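Local structure of proteasome accessory factor B/C (PafBC) (Paenarthrobacter aurescens, 6SJ9) at residues T99-A104 with E395-D400; Q106-A111 with A430-T435. The protein probably acts as a transcriptional regulator in the bacterial DNA damage response, combining winged helix-turn-helix and WYL domains in one chain. All coordinates share one frame; numbering follows the deposited sequence.

How the contacts relate
Both contacts use helix 95-118, with their centres about 10 Å apart. Contact 1 sets residues 99-104 against the loop 395-400 of the PafC helix-turn-helix region, and contact 2 sets residues 106-111 against helix 427-441, so parts distant in sequence gather along one helix. Leu433 links them: its carbonyl O lies 3.9 Å from Ala104 CB, and its CD2 packs 4.0 Å from Leu101 O. Leu437, further along helix 427-441, meets Leu101 and Ala104 as well, so the same helix 427-441 packs on residues of both contacts. Neither contact includes any residue of the potassium site formed by Leu16, Thr18, Ile81, Lys83 and Ser85.

Contact 1 of 2, residues T99-A104 with E395-D400; sequences TVLLLA and EGYPDD
Tyr397 meets Leu101 and Leu102 of helix 95-118 with the edge of its ring turned to Leu101, joining that helix to the loop between helix 378-389 and strand 404-407 in the PafC winged helix-turn-helix region. The tyrosine CG stands anti to the backbone N (chi1 -170°), which carries the ring away from its own loop and onto the helix. Leu101 comes in at the ring edge, in the plane of the ring, with CB 3.7 Å from Tyr397 CE1, while its CG and CD2 pass the same ring carbon a little further off. The helix backbone approaches obliquely, bringing Leu102 N within 3.5 Å of Tyr397 CE1. Beyond it, Leu102 CB lies 4.1 Å from Tyr397 CZ, so two consecutive leucines follow the ring toward its phenolic end. One face of the ring is covered near its rim by CD of the next residue, Pro398, 3.5 Å above the plane. Tyrosine suits the place because its apolar ring can take Leu101 at an edge and Pro398 over a face while its hydroxyl still finds a polar mate, in a hydrogen bond between Tyr397 OH and Ser98 O. Replacing Tyr397 with an alanine would probably open a gap beside Leu101 and Leu102 and deprive the Ser98 carbonyl of its phenol partner. Tyr397 OH also lies 4.1 Å from Thr99 N.

Contact 2 of 2, residues Q106-A111 with A430-T435; sequences QLWERA and AAALLT
Two helical segments, 106-111 of helix 95-118 and 430-435 of helix 427-441, come near enough to put the CA atoms of Trp108 and Ala432 6.1 Å apart. The small alanine facing the tryptophan probably permits so close an approach, its single methyl fitting between the indole and the backbone of its own helix. Trp108 holds CG anti to its N (chi1 159°), which swings the indole across the neighbouring helix. Ala432 CB then sits over one face of the five-membered ring, 3.4 Å from its centroid and 11° off the normal, a CH-pi contact made almost straight down onto the ring. The backbone of Ala432 also takes part: its carbonyl O lies 3.5 Å from Trp108 CB and stands above the ring plane, on the methyl's side, outside the rim at CE3. One helical turn further on, Thr435 meets that same part of the indole obliquely, its CB 3.9 Å from Trp108 CE3.

Threonine suits this spot because its hydroxyl can be turned back to its own helix while its carbon atoms meet the ring. Thr435 OG1 donates to Ala431 O over 3.2 Å, tilted 29° from the carbonyl plane, while Thr435 N reaches that oxygen from the opposite face, so two bonds grip it. The hydroxyl has a further weak hydrogen bond to Ala476 O of helix 472-476. Close by, Leu107 packs on Met439 and Leu440, extending the joint between the two helices.

No hydrogen bond crosses between the segments, and Trp108 NE1 is buried by the contact without a partner in the model. The chemistry suggests that these two segments meet mainly through shape and dispersion, with the CH-pi contact giving the closest approach.

Contact 1 of 2, residues T99-A104 with E395-D400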
ATOM      1  N   THR A  99     -10.220  -3.390   5.862  1.00 41.80           N
ATOM      2  CA  THR A  99      -9.842  -2.072   5.362  1.00 39.73           C
ATOM      3  C   THR A  99      -8.623  -1.529   6.105  1.00 40.03           C
ATOM      4  O   THR A  99      -7.698  -1.027   5.476  1.00 39.55           O
ATOM      5  CB  THR A  99     -11.016  -1.092   5.491  1.00 40.19           C
ATOM      6  OG1 THR A  99     -12.181  -1.673   4.902  1.00 40.47           O
ATOM      7  CG2 THR A  99     -10.698   0.236   4.802  1.00 37.13           C
ATOM      8  N   VAL A 100      -8.573  -1.697   7.429  1.00 41.38           N
ATOM      9  CA  VAL A 100      -7.388  -1.316   8.187  1.00 41.03           C
ATOM     10  C   VAL A 100      -6.176  -2.053   7.658  1.00 43.78           C
ATOM     11  O   VAL A 100      -5.115  -1.471   7.402  1.00 45.12           O
ATOM     12  CB  VAL A 100      -7.580  -1.641   9.670  1.00 40.68           C
ATOM     13  CG1 VAL A 100      -6.199  -1.420  10.420  1.00 37.98           C
ATOM     14  CG2 VAL A 100      -8.676  -0.825  10.239  1.00 35.04           C
ATOM     15  N   LEU A 101      -6.347  -3.350   7.437  1.00 45.87           N
ATOM     16  CA  LEU A 101      -5.263  -4.177   6.937  1.00 44.99           C
ATOM     17  C   LEU A 101      -4.740  -3.662   5.610  1.00 48.14           C
ATOM     18  O   LEU A 101      -3.574  -3.876   5.269  1.00 51.96           O
ATOM     19  CB  LEU A 101      -5.772  -5.603   6.820  1.00 41.15           C
ATOM     20  CG  LEU A 101      -4.696  -6.641   6.755  1.00 41.77           C
ATOM     21  CD1 LEU A 101      -3.945  -6.568   8.039  1.00 38.66           C
ATOM     22  CD2 LEU A 101      -5.375  -7.929   6.581  1.00 40.68           C
ATOM     23  N   LEU A 102      -5.613  -3.042   4.825  1.00 48.55           N
ATOM     24  CA  LEU A 102      -5.243  -2.477   3.538  1.00 46.57           C
ATOM     25  C   LEU A 102      -4.297  -1.292   3.685  1.00 49.04           C
ATOM     26  O   LEU A 102      -3.317  -1.167   2.945  1.00 51.07           O
ATOM     27  CB  LEU A 102      -6.521  -2.037   2.841  1.00 50.80           C
ATOM     28  CG  LEU A 102      -6.471  -1.350   1.501  1.00 53.47           C
ATOM     29  CD1 LEU A 102      -5.450  -2.058   0.629  1.00 55.76           C
ATOM     30  CD2 LEU A 102      -7.897  -1.487   0.893  1.00 52.07           C
ATOM     31  N   LEU A 103      -4.540  -0.450   4.677  1.00 42.43           N
ATOM     32  CA  LEU A 103      -3.642   0.669   4.915  1.00 42.28           C
ATOM     33  C   LEU A 103      -2.308   0.131   5.417  1.00 40.81           C
ATOM     34  O   LEU A 103      -1.254   0.603   5.011  1.00 39.52           O
ATOM     35  CB  LEU A 103      -4.296   1.648   5.907  1.00 36.77           C
ATOM     36  CG  LEU A 103      -3.533   2.908   6.180  1.00 39.52           C
ATOM     37  CD1 LEU A 103      -3.147   3.585   4.919  1.00 37.42           C
ATOM     38  CD2 LEU A 103      -4.367   3.834   7.137  1.00 37.95           C
ATOM     39  N   ALA A 104      -2.361  -0.889   6.281  1.00 35.68           N
ATOM     40  CA  ALA A 104      -1.145  -1.478   6.805  1.00 38.36           C
ATOM     41  C   ALA A 104      -0.269  -2.039   5.683  1.00 39.97           C
ATOM     42  O   ALA A 104       0.951  -1.917   5.717  1.00 33.36           O
ATOM     43  CB  ALA A 104      -1.516  -2.600   7.796  1.00 37.81           C
ATOM     44  N   GLU A 395       0.881  -6.750  -2.531  1.00 65.08           N
ATOM     45  CA  GLU A 395       1.119  -8.179  -2.517  1.00 71.01           C
ATOM     46  C   GLU A 395       0.925  -8.716  -1.109  1.00 68.45           C
ATOM     47  O   GLU A 395       1.131  -8.016  -0.113  1.00 67.66           O
ATOM     48  CB  GLU A 395       2.529  -8.513  -2.998  1.00 76.58           C
ATOM     49  CG  GLU A 395       2.640  -9.966  -3.434  1.00 83.37           C
ATOM     50  CD  GLU A 395       3.761 -10.694  -2.708  1.00 89.31           C
ATOM     51  OE1 GLU A 395       4.833 -10.888  -3.322  1.00 91.78           O
ATOM     52  OE2 GLU A 395       3.580 -11.043  -1.519  1.00 91.00           O
ATOM     53  N   GLY A 396       0.480  -9.963  -1.044  1.00 67.80           N
ATOM     54  CA  GLY A 396       0.166 -10.597   0.205  1.00 71.90           C
ATOM     55  C   GLY A 396      -1.145 -10.152   0.812  1.00 74.51           C
ATOM     56  O   GLY A 396      -1.523 -10.687   1.861  1.00 74.32           O
ATOM     57  N   TYR A 397      -1.866  -9.068   0.183  1.00 73.94           N
ATOM     58  CA  TYR A 397      -3.216  -8.681   0.587  1.00 69.16           C
ATOM     59  C   TYR A 397      -4.189  -9.409  -0.346  1.00 72.75           C
ATOM     60  O   TYR A 397      -4.041  -9.308  -1.569  1.00 75.06           O
ATOM     61  CB  TYR A 397      -3.425  -7.158   0.486  1.00 67.26           C
ATOM     62  CG  TYR A 397      -4.731  -6.712   1.139  1.00 66.41           C
ATOM     63  CD1 TYR A 397      -4.802  -6.488   2.513  1.00 65.58           C
ATOM     64  CD2 TYR A 397      -5.914  -6.616   0.400  1.00 62.38           C
ATOM     65  CE1 TYR A 397      -6.000  -6.118   3.122  1.00 63.01           C
ATOM     66  CE2 TYR A 397      -7.120  -6.254   1.003  1.00 61.39           C
ATOM     67  CZ  TYR A 397      -7.160  -6.019   2.373  1.00 61.03           C
ATOM     68  OH  TYR A 397      -8.353  -5.672   2.991  1.00 59.18           O
ATOM     69  N   PRO A 398      -5.212 -10.099   0.156  1.00 77.75           N
ATOM     70  CA  PRO A 398      -6.065 -10.917  -0.731  1.00 85.88           C
ATOM     71  C   PRO A 398      -7.046 -10.096  -1.559  1.00 92.74           C
ATOM     72  O   PRO A 398      -7.536  -9.051  -1.123  1.00 87.97           O
ATOM     73  CB  PRO A 398      -6.819 -11.825   0.243  1.00 80.63           C
ATOM     74  CG  PRO A 398      -6.478 -11.274   1.638  1.00 77.78           C
ATOM     75  CD  PRO A 398      -5.722 -10.028   1.528  1.00 75.77           C
ATOM     76  N   ASP A 399      -7.381 -10.627  -2.748  1.00102.46           N
ATOM     77  CA  ASP A 399      -8.168  -9.879  -3.731  1.00109.20           C
ATOM     78  C   ASP A 399      -9.676 -10.025  -3.541  1.00110.14           C
ATOM     79  O   ASP A 399     -10.440  -9.317  -4.205  1.00110.19           O
ATOM     80  CB  ASP A 399      -7.804 -10.303  -5.169  1.00116.37           C
ATOM     81  CG  ASP A 399      -7.978 -11.792  -5.412  1.00123.19           C
ATOM     82  OD1 ASP A 399      -9.129 -12.277  -5.362  1.00126.18           O
ATOM     83  OD2 ASP A 399      -6.966 -12.488  -5.632  1.00125.95           O
ATOM     84  N   ASP A 400     -10.116 -10.946  -2.695  1.00110.96           N
ATOM     85  CA  ASP A 400     -11.530 -11.257  -2.513  1.00106.87           C
ATOM     86  C   ASP A 400     -12.014 -10.845  -1.127  1.00 99.09           C
ATOM     87  O   ASP A 400     -12.757 -11.579  -0.478  1.00101.93           O
ATOM     88  CB  ASP A 400     -11.792 -12.746  -2.763  1.00111.58           C
ATOM     89  CG  ASP A 400     -10.812 -13.677  -2.012  1.00114.04           C
ATOM     90  OD1 ASP A 400     -10.113 -13.222  -1.081  1.00113.80           O
ATOM     91  OD2 ASP A 400     -10.768 -14.888  -2.341  1.00116.23           O
TER

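Contact 2 of 2, residues Q106-A111 with A430-T435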
ATOM      1  N   GLN A 106      -0.080  -0.994   2.716  1.00 40.68           N
ATOM      2  CA  GLN A 106       0.566   0.106   2.035  1.00 39.07           C
ATOM      3  C   GLN A 106       1.761   0.601   2.814  1.00 41.59           C
ATOM      4  O   GLN A 106       2.784   1.012   2.219  1.00 42.31           O
ATOM      5  CB  GLN A 106      -0.415   1.256   1.820  1.00 48.18           C
ATOM      6  CG  GLN A 106      -1.513   0.964   0.812  1.00 53.46           C
ATOM      7  CD  GLN A 106      -2.378   2.229   0.516  1.00 54.75           C
ATOM      8  OE1 GLN A 106      -1.862   3.263   0.020  1.00 56.62           O
ATOM      9  NE2 GLN A 106      -3.681   2.136   0.786  1.00 48.90           N
ATOM     10  N   LEU A 107       1.659   0.625   4.154  1.00 40.74           N
ATOM     11  CA  LEU A 107       2.842   1.082   4.897  1.00 42.12           C
ATOM     12  C   LEU A 107       3.997   0.110   4.737  1.00 35.24           C
ATOM     13  O   LEU A 107       5.145   0.527   4.613  1.00 36.14           O
ATOM     14  CB  LEU A 107       2.514   1.265   6.377  1.00 40.47           C
ATOM     15  CG  LEU A 107       1.417   2.310   6.683  1.00 45.34           C
ATOM     16  CD1 LEU A 107       1.459   2.592   8.159  1.00 43.84           C
ATOM     17  CD2 LEU A 107       1.531   3.680   5.874  1.00 40.58           C
ATOM     18  N   TRP A 108       3.704  -1.198   4.787  1.00 35.42           N
ATOM     19  CA  TRP A 108       4.755  -2.201   4.686  1.00 37.83           C
ATOM     20  C   TRP A 108       5.514  -2.024   3.375  1.00 39.82           C
ATOM     21  O   TRP A 108       6.752  -2.073   3.329  1.00 40.92           O
ATOM     22  CB  TRP A 108       4.151  -3.619   4.747  1.00 36.82           C
ATOM     23  CG  TRP A 108       5.131  -4.596   4.145  1.00 38.65           C
ATOM     24  CD1 TRP A 108       5.051  -5.193   2.930  1.00 40.01           C
ATOM     25  CD2 TRP A 108       6.356  -5.056   4.741  1.00 41.95           C
ATOM     26  NE1 TRP A 108       6.148  -5.996   2.726  1.00 42.81           N
ATOM     27  CE2 TRP A 108       6.961  -5.932   3.826  1.00 40.69           C
ATOM     28  CE3 TRP A 108       7.006  -4.788   5.953  1.00 48.41           C
ATOM     29  CZ2 TRP A 108       8.186  -6.560   4.068  1.00 48.17           C
ATOM     30  CZ3 TRP A 108       8.235  -5.424   6.217  1.00 50.64           C
ATOM     31  CH2 TRP A 108       8.813  -6.306   5.266  1.00 51.77           C
ATOM     32  N   GLU A 109       4.756  -1.847   2.288  1.00 43.21           N
ATOM     33  CA  GLU A 109       5.354  -1.711   0.972  1.00 47.73           C
ATOM     34  C   GLU A 109       6.330  -0.551   0.945  1.00 43.00           C
ATOM     35  O   GLU A 109       7.452  -0.705   0.450  1.00 46.82           O
ATOM     36  CB  GLU A 109       4.238  -1.548  -0.072  1.00 55.71           C
ATOM     37  CG  GLU A 109       4.720  -1.092  -1.428  1.00 64.14           C
ATOM     38  CD  GLU A 109       3.676  -1.316  -2.514  1.00 69.16           C
ATOM     39  OE1 GLU A 109       3.205  -2.458  -2.715  1.00 72.38           O
ATOM     40  OE2 GLU A 109       3.291  -0.328  -3.146  1.00 73.24           O
ATOM     41  N   ARG A 110       5.975   0.594   1.560  1.00 41.16           N
ATOM     42  CA  ARG A 110       6.946   1.704   1.585  1.00 43.61           C
ATOM     43  C   ARG A 110       8.164   1.346   2.410  1.00 44.62           C
ATOM     44  O   ARG A 110       9.305   1.695   2.060  1.00 49.37           O
ATOM     45  CB  ARG A 110       6.321   3.004   2.122  1.00 49.76           C
ATOM     46  CG  ARG A 110       5.218   3.572   1.241  1.00 48.58           C
ATOM     47  CD  ARG A 110       4.864   4.952   1.660  1.00 48.32           C
ATOM     48  NE  ARG A 110       5.988   5.890   1.469  1.00 48.93           N
ATOM     49  CZ  ARG A 110       6.244   6.539   0.329  1.00 51.02           C
ATOM     50  NH1 ARG A 110       5.476   6.354  -0.741  1.00 52.24           N
ATOM     51  NH2 ARG A 110       7.291   7.321   0.250  1.00 51.38           N
ATOM     52  N   ALA A 111       7.959   0.644   3.519  1.00 42.49           N
ATOM     53  CA  ALA A 111       9.121   0.246   4.320  1.00 44.87           C
ATOM     54  C   ALA A 111      10.031  -0.692   3.518  1.00 44.43           C
ATOM     55  O   ALA A 111      11.270  -0.628   3.612  1.00 41.50           O
ATOM     56  CB  ALA A 111       8.645  -0.437   5.615  1.00 38.50           C
ATOM     57  N   ALA A 430       1.969 -12.394   7.013  1.00 41.37           N
ATOM     58  CA  ALA A 430       1.450 -11.913   8.292  1.00 44.12           C
ATOM     59  C   ALA A 430       2.455 -10.983   8.974  1.00 42.59           C
ATOM     60  O   ALA A 430       2.075  -9.931   9.491  1.00 44.20           O
ATOM     61  CB  ALA A 430       1.114 -13.093   9.209  1.00 40.15           C
ATOM     62  N   ALA A 431       3.745 -11.350   8.963  1.00 40.20           N
ATOM     63  CA  ALA A 431       4.755 -10.506   9.582  1.00 41.93           C
ATOM     64  C   ALA A 431       4.840  -9.166   8.875  1.00 42.25           C
ATOM     65  O   ALA A 431       4.938  -8.117   9.531  1.00 44.02           O
ATOM     66  CB  ALA A 431       6.143 -11.173   9.572  1.00 42.89           C
ATOM     67  N   ALA A 432       4.815  -9.175   7.540  1.00 41.44           N
ATOM     68  CA  ALA A 432       4.893  -7.906   6.800  1.00 41.50           C
ATOM     69  C   ALA A 432       3.747  -6.992   7.189  1.00 44.55           C
ATOM     70  O   ALA A 432       3.939  -5.803   7.474  1.00 42.68           O
ATOM     71  CB  ALA A 432       4.870  -8.163   5.287  1.00 39.16           C
ATOM     72  N   LEU A 433       2.534  -7.555   7.221  1.00 43.36           N
ATOM     73  CA  LEU A 433       1.353  -6.784   7.559  1.00 41.58           C
ATOM     74  C   LEU A 433       1.401  -6.283   9.010  1.00 39.51           C
ATOM     75  O   LEU A 433       0.972  -5.153   9.290  1.00 40.24           O
ATOM     76  CB  LEU A 433       0.106  -7.641   7.302  1.00 43.81           C
ATOM     77  CG  LEU A 433      -0.221  -7.926   5.823  1.00 42.76           C
ATOM     78  CD1 LEU A 433      -1.219  -9.027   5.763  1.00 48.91           C
ATOM     79  CD2 LEU A 433      -0.775  -6.697   5.200  1.00 38.10           C
ATOM     80  N   LEU A 434       1.916  -7.103   9.939  1.00 33.19           N
ATOM     81  CA  LEU A 434       2.053  -6.675  11.331  1.00 37.65           C
ATOM     82  C   LEU A 434       2.965  -5.483  11.456  1.00 40.67           C
ATOM     83  O   LEU A 434       2.826  -4.681  12.375  1.00 39.70           O
ATOM     84  CB  LEU A 434       2.615  -7.788  12.207  1.00 38.82           C
ATOM     85  CG  LEU A 434       1.525  -8.753  12.611  1.00 45.23           C
ATOM     86  CD1 LEU A 434       2.116 -10.034  13.188  1.00 46.64           C
ATOM     87  CD2 LEU A 434       0.624  -8.016  13.647  1.00 40.32           C
ATOM     88  N   THR A 435       3.949  -5.384  10.586  1.00 41.36           N
ATOM     89  CA  THR A 435       4.790  -4.207  10.635  1.00 42.11           C
ATOM     90  C   THR A 435       3.995  -2.957  10.304  1.00 41.01           C
ATOM     91  O   THR A 435       4.143  -1.926  10.973  1.00 41.11           O
ATOM     92  CB  THR A 435       5.967  -4.382   9.698  1.00 44.57           C
ATOM     93  OG1 THR A 435       6.687  -5.528  10.164  1.00 49.33           O
ATOM     94  CG2 THR A 435       6.880  -3.142   9.791  1.00 41.08           C
TER